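Local coordinates for protein glutamyl-tRNA synthetase (Methanothermobacter thermautotrophicus, PDB 3AII) that probably activates glutamate with ATP and attaches it to tRNA(Glu), and is a non-discriminating archaeal enzyme taken to charge tRNA(Gln) as well, at residues 353-356 with 357-360; 481-485 with 486-490. All coordinates share one frame; numbering follows the deposited sequence.

Contact 1. Residues 353-356 with 357-360; sequences GTLR and AIAR
Across the step from 353-356 to 357-360 the flat groups that meet are peptides. The Leu-355 carbonyl accepts Ala-359 N, 2.9 Å from Leu-355 O and tilted 23° from the carbonyl plane. Ile-358 CG1 lies on one side of that plane, 3.4 Å from Leu-355 O, and Ala-359 CB on the other, 3.3 Å from the same oxygen. The two guanidiniums reach away to partners elsewhere: Arg-356 NE forms a salt bridge with Asp-154, and Arg-360 NE another with Asp-540. Thr-354 carries the start of the turn. Its OG1 sits between the backbone N and the carbonyl carbon (chi1 57°), which swings it over the first turn to take Ala-357 N at 2.9 Å, with an N-H...OG1 angle of 156°. The hydroxyl also bonds to Trp-347 O, and the Thr-354 carbonyl oxygen receives Ile-358 N at 3.1 Å. A valine at Thr-354 would probably leave both Ala-357 N and Trp-347 O without their hydroxyl mate and weaken the tie between helix start and preceding loop. On the apolar side Leu-355 and Ile-358 run side by side, CD2 of Leu-355 4.1 Å from CD1 of Ile-358; Leu-355 also reaches Leu-109 of the predicted 'HIGH' region. Farther along, Arg-360 N bonds to Arg-356 O at 3.1 Å. Together these are the features of a threonine N-cap opening a short helix, 355-360, of the class I catalytic domain, packed on helices 111-126 and 147-158 and bonded to strand 535-541.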
ATOM      1  N   GLY A 353       1.457  -6.349   0.929  1.00 30.65           N
ATOM      2  CA  GLY A 353       1.751  -4.987   1.332  1.00 30.19           C
ATOM      3  C   GLY A 353       0.728  -3.982   0.831  1.00 22.41           C
ATOM      4  O   GLY A 353       1.021  -2.795   0.733  1.00 25.10           O
ATOM      5  N   THR A 354      -0.474  -4.447   0.503  1.00 20.77           N
ATOM      6  CA  THR A 354      -1.523  -3.532   0.061  1.00 22.27           C
ATOM      7  C   THR A 354      -2.016  -2.680   1.226  1.00 20.97           C
ATOM      8  O   THR A 354      -1.915  -3.083   2.387  1.00 19.07           O
ATOM      9  CB  THR A 354      -2.731  -4.284  -0.523  1.00 22.46           C
ATOM     10  OG1 THR A 354      -3.247  -5.192   0.454  1.00 21.80           O
ATOM     11  CG2 THR A 354      -2.328  -5.077  -1.766  1.00 24.51           C
ATOM     12  N   LEU A 355      -2.545  -1.500   0.918  1.00 18.69           N
ATOM     13  CA  LEU A 355      -3.208  -0.712   1.956  1.00 16.36           C
ATOM     14  C   LEU A 355      -4.361  -1.508   2.578  1.00 18.99           C
ATOM     15  O   LEU A 355      -4.615  -1.420   3.781  1.00 17.93           O
ATOM     16  CB  LEU A 355      -3.700   0.617   1.379  1.00 17.46           C
ATOM     17  CG  LEU A 355      -2.576   1.484   0.790  1.00 16.35           C
ATOM     18  CD1 LEU A 355      -3.148   2.840   0.351  1.00 18.79           C
ATOM     19  CD2 LEU A 355      -1.443   1.667   1.786  1.00 19.93           C
ATOM     20  N   ARG A 356      -5.059  -2.294   1.767  1.00 17.86           N
ATOM     21  CA  ARG A 356      -6.159  -3.113   2.283  1.00 18.29           C
ATOM     22  C   ARG A 356      -5.698  -4.135   3.319  1.00 18.61           C
ATOM     23  O   ARG A 356      -6.326  -4.291   4.372  1.00 17.57           O
ATOM     24  CB  ARG A 356      -6.917  -3.788   1.130  1.00 23.18           C
ATOM     25  CG  ARG A 356      -7.769  -2.781   0.371  1.00 20.66           C
ATOM     26  CD  ARG A 356      -8.033  -3.121  -1.101  1.00 22.86           C
ATOM     27  NE  ARG A 356      -8.782  -1.997  -1.658  1.00 23.15           N
ATOM     28  CZ  ARG A 356     -10.093  -1.983  -1.845  1.00 26.66           C
ATOM     29  NH1 ARG A 356     -10.820  -3.067  -1.594  1.00 25.84           N
ATOM     30  NH2 ARG A 356     -10.680  -0.891  -2.306  1.00 22.46           N
ATOM     31  N   ALA A 357      -4.593  -4.821   3.040  1.00 17.30           N
ATOM     32  CA  ALA A 357      -4.078  -5.794   3.990  1.00 19.09           C
ATOM     33  C   ALA A 357      -3.655  -5.116   5.286  1.00 17.31           C
ATOM     34  O   ALA A 357      -3.979  -5.600   6.376  1.00 18.18           O
ATOM     35  CB  ALA A 357      -2.910  -6.569   3.389  1.00 25.20           C
ATOM     36  N   ILE A 358      -2.927  -4.004   5.196  1.00 18.36           N
ATOM     37  CA  ILE A 358      -2.468  -3.385   6.442  1.00 22.26           C
ATOM     38  C   ILE A 358      -3.612  -2.746   7.232  1.00 18.96           C
ATOM     39  O   ILE A 358      -3.618  -2.794   8.469  1.00 17.46           O
ATOM     40  CB  ILE A 358      -1.280  -2.417   6.264  1.00 22.93           C
ATOM     41  CG1 ILE A 358      -1.633  -1.247   5.355  1.00 21.17           C
ATOM     42  CG2 ILE A 358      -0.067  -3.162   5.712  1.00 26.68           C
ATOM     43  CD1 ILE A 358      -0.527  -0.208   5.260  1.00 35.13           C
ATOM     44  N   ALA A 359      -4.593  -2.178   6.533  1.00 17.04           N
ATOM     45  CA  ALA A 359      -5.789  -1.677   7.222  1.00 17.75           C
ATOM     46  C   ALA A 359      -6.516  -2.778   7.987  1.00 19.74           C
ATOM     47  O   ALA A 359      -7.036  -2.555   9.091  1.00 18.62           O
ATOM     48  CB  ALA A 359      -6.740  -0.989   6.246  1.00 17.04           C
ATOM     49  N   ARG A 360      -6.554  -3.975   7.408  1.00 15.55           N
ATOM     50  CA  ARG A 360      -7.281  -5.073   8.014  1.00 14.44           C
ATOM     51  C   ARG A 360      -6.607  -5.503   9.316  1.00 15.46           C
ATOM     52  O   ARG A 360      -7.256  -6.068  10.185  1.00 16.43           O
ATOM     53  CB  ARG A 360      -7.368  -6.251   7.048  1.00 19.55           C
ATOM     54  CG  ARG A 360      -8.294  -7.357   7.521  1.00 18.45           C
ATOM     55  CD  ARG A 360      -8.160  -8.587   6.628  1.00 21.59           C
ATOM     56  NE  ARG A 360      -9.219  -9.553   6.898  1.00 21.07           N
ATOM     57  CZ  ARG A 360      -9.333 -10.720   6.281  1.00 27.66           C
ATOM     58  NH1 ARG A 360      -8.445 -11.068   5.362  1.00 23.89           N
ATOM     59  NH2 ARG A 360     -10.335 -11.534   6.584  1.00 24.05           N
TER

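Contact 2. Residues 481-485 with 486-490; sequences EEARE and LGASM
Leu-486 opens the second segment by giving its N-H to Glu-482 O, 2.9 Å away, a helical bond four residues back. Its CG lies anti to the carbonyl carbon (chi1 -75°), which lays the start of the side chain alongside the last turn, CG 3.6 Å from Glu-482 O; the side chain also touches Asn-465, Pro-457 and His-476. Gly-487 then turns the chain with a positive phi of 69°. Its N bonds to Arg-484 O at 3.1 Å, arriving from above the carbonyl plane, 74° out of it, and so not on a lone pair. Ala-488 N reaches five residues back to Ala-483 O at 3.0 Å, completing the Schellman motif. Ala-488 CB meanwhile comes 4.3 Å from Ala-483 CB, the small apolar contact that often goes with this cap, and Pro-457 adjoins Ala-488. At Ser-489 the chain has left the helix and its backbone pairs with Pro-457 and Arg-459; Met-490 carries strand 489-495 onward. The grip is therefore almost wholly backbone: main-chain N-H groups past the helix satisfy the carbonyls of Ala-483 and Arg-484, and one methyl pair packs beside the turn, with no charged side chain bridging the two segments.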
ATOM      1  N   GLU A 481       5.037  -7.554  46.992  1.00 35.99           N
ATOM      2  CA  GLU A 481       6.329  -7.732  47.651  1.00 35.41           C
ATOM      3  C   GLU A 481       6.756  -9.194  47.650  1.00 28.74           C
ATOM      4  O   GLU A 481       7.916  -9.505  47.386  1.00 34.24           O
ATOM      5  CB  GLU A 481       6.306  -7.179  49.078  1.00 47.29           C
ATOM      6  CG  GLU A 481       6.374  -5.657  49.160  1.00 54.22           C
ATOM      7  CD  GLU A 481       7.744  -5.103  48.789  1.00 80.95           C
ATOM      8  OE1 GLU A 481       8.283  -4.286  49.568  1.00 86.13           O
ATOM      9  OE2 GLU A 481       8.283  -5.481  47.725  1.00 75.39           O
ATOM     10  N   GLU A 482       5.816 -10.087  47.941  1.00 29.70           N
ATOM     11  CA  GLU A 482       6.097 -11.514  47.882  1.00 25.80           C
ATOM     12  C   GLU A 482       6.544 -11.869  46.465  1.00 23.97           C
ATOM     13  O   GLU A 482       7.479 -12.643  46.273  1.00 25.44           O
ATOM     14  CB  GLU A 482       4.872 -12.340  48.274  1.00 28.25           C
ATOM     15  CG  GLU A 482       4.131 -11.829  49.506  1.00 44.44           C
ATOM     16  CD  GLU A 482       5.019 -11.722  50.729  1.00 62.76           C
ATOM     17  OE1 GLU A 482       6.036 -12.446  50.793  1.00 47.04           O
ATOM     18  OE2 GLU A 482       4.699 -10.915  51.628  1.00 69.33           O
ATOM     19  N   ALA A 483       5.881 -11.295  45.469  1.00 26.05           N
ATOM     20  CA  ALA A 483       6.249 -11.573  44.086  1.00 24.84           C
ATOM     21  C   ALA A 483       7.695 -11.148  43.814  1.00 22.75           C
ATOM     22  O   ALA A 483       8.447 -11.852  43.144  1.00 21.65           O
ATOM     23  CB  ALA A 483       5.291 -10.872  43.119  1.00 25.39           C
ATOM     24  N   ARG A 484       8.073  -9.979  44.320  1.00 28.34           N
ATOM     25  CA  ARG A 484       9.441  -9.496  44.160  1.00 34.10           C
ATOM     26  C   ARG A 484      10.438 -10.402  44.877  1.00 34.74           C
ATOM     27  O   ARG A 484      11.526 -10.666  44.370  1.00 32.64           O
ATOM     28  CB  ARG A 484       9.573  -8.062  44.679  1.00 38.86           C
ATOM     29  CG  ARG A 484       9.003  -6.995  43.756  1.00 55.83           C
ATOM     30  CD  ARG A 484       9.161  -5.616  44.380  1.00 64.92           C
ATOM     31  NE  ARG A 484       9.075  -4.543  43.393  1.00 69.84           N
ATOM     32  CZ  ARG A 484       9.275  -3.259  43.670  1.00 87.79           C
ATOM     33  NH1 ARG A 484       9.570  -2.883  44.908  1.00 89.33           N
ATOM     34  NH2 ARG A 484       9.180  -2.349  42.711  1.00 98.67           N
ATOM     35  N   GLU A 485      10.059 -10.881  46.056  1.00 35.09           N
ATOM     36  CA  GLU A 485      10.925 -11.756  46.829  1.00 32.04           C
ATOM     37  C   GLU A 485      11.152 -13.081  46.086  1.00 40.00           C
ATOM     38  O   GLU A 485      12.250 -13.631  46.103  1.00 33.34           O
ATOM     39  CB  GLU A 485      10.340 -11.980  48.232  1.00 30.83           C
ATOM     40  CG  GLU A 485      10.068 -10.677  49.010  1.00 41.20           C
ATOM     41  CD  GLU A 485       9.975 -10.873  50.522  1.00 77.12           C
ATOM     42  OE1 GLU A 485      11.032 -10.969  51.179  1.00 67.24           O
ATOM     43  OE2 GLU A 485       8.847 -10.911  51.061  1.00 71.33           O
ATOM     44  N   LEU A 486      10.117 -13.580  45.415  1.00 33.48           N
ATOM     45  CA  LEU A 486      10.240 -14.801  44.613  1.00 29.10           C
ATOM     46  C   LEU A 486      11.038 -14.620  43.326  1.00 29.43           C
ATOM     47  O   LEU A 486      11.540 -15.590  42.754  1.00 29.49           O
ATOM     48  CB  LEU A 486       8.857 -15.320  44.223  1.00 28.44           C
ATOM     49  CG  LEU A 486       7.975 -16.030  45.233  1.00 27.90           C
ATOM     50  CD1 LEU A 486       6.662 -16.393  44.559  1.00 29.93           C
ATOM     51  CD2 LEU A 486       8.677 -17.289  45.754  1.00 27.40           C
ATOM     52  N   GLY A 487      11.129 -13.387  42.844  1.00 24.93           N
ATOM     53  CA  GLY A 487      11.618 -13.158  41.502  1.00 25.54           C
ATOM     54  C   GLY A 487      10.612 -13.678  40.486  1.00 26.84           C
ATOM     55  O   GLY A 487      10.981 -14.154  39.416  1.00 28.90           O
ATOM     56  N   ALA A 488       9.327 -13.583  40.822  1.00 24.78           N
ATOM     57  CA  ALA A 488       8.275 -14.069  39.930  1.00 24.22           C
ATOM     58  C   ALA A 488       8.230 -13.313  38.605  1.00 29.30           C
ATOM     59  O   ALA A 488       8.387 -12.093  38.567  1.00 27.73           O
ATOM     60  CB  ALA A 488       6.914 -14.000  40.621  1.00 19.06           C
ATOM     61  N   SER A 489       8.001 -14.046  37.521  1.00 19.57           N
ATOM     62  CA  SER A 489       7.807 -13.434  36.209  1.00 21.63           C
ATOM     63  C   SER A 489       6.324 -13.144  35.982  1.00 25.48           C
ATOM     64  O   SER A 489       5.481 -13.979  36.297  1.00 18.51           O
ATOM     65  CB  SER A 489       8.323 -14.357  35.105  1.00 29.93           C
ATOM     66  OG  SER A 489       9.737 -14.416  35.119  1.00 33.77           O
ATOM     67  N   MET A 490       6.006 -11.972  35.436  1.00 21.46           N
ATOM     68  CA  MET A 490       4.600 -11.635  35.176  1.00 17.42           C
ATOM     69  C   MET A 490       4.073 -12.480  34.030  1.00 18.95           C
ATOM     70  O   MET A 490       4.787 -12.749  33.059  1.00 22.19           O
ATOM     71  CB  MET A 490       4.435 -10.151  34.814  1.00 20.22           C
ATOM     72  CG  MET A 490       4.886  -9.176  35.880  1.00 40.93           C
ATOM     73  SD  MET A 490       3.836  -9.182  37.345  1.00 44.44           S
ATOM     74  CE  MET A 490       2.300  -8.535  36.707  1.00 58.54           C
TER

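Overall arrangement
The two contacts sit at opposite ends of short helices: 353-356 with 357-360 starts one, 481-485 with 486-490 finishes another. Their centres are 41 Å apart and their nearest atoms about 27 Å; they lie on different helices, 355-360 and 480-486. Contact 1 is partly buried near the centre of the folded chain, in the catalytic domain, where a threonine hydroxyl provides the cap and arginines tie the helix to neighbouring parts. Contact 2 is a surface contact in the anticodon-binding region, where a glycine lets the chain turn from helix 480-486 into strand 489-495, and backbone bonds do nearly all the work.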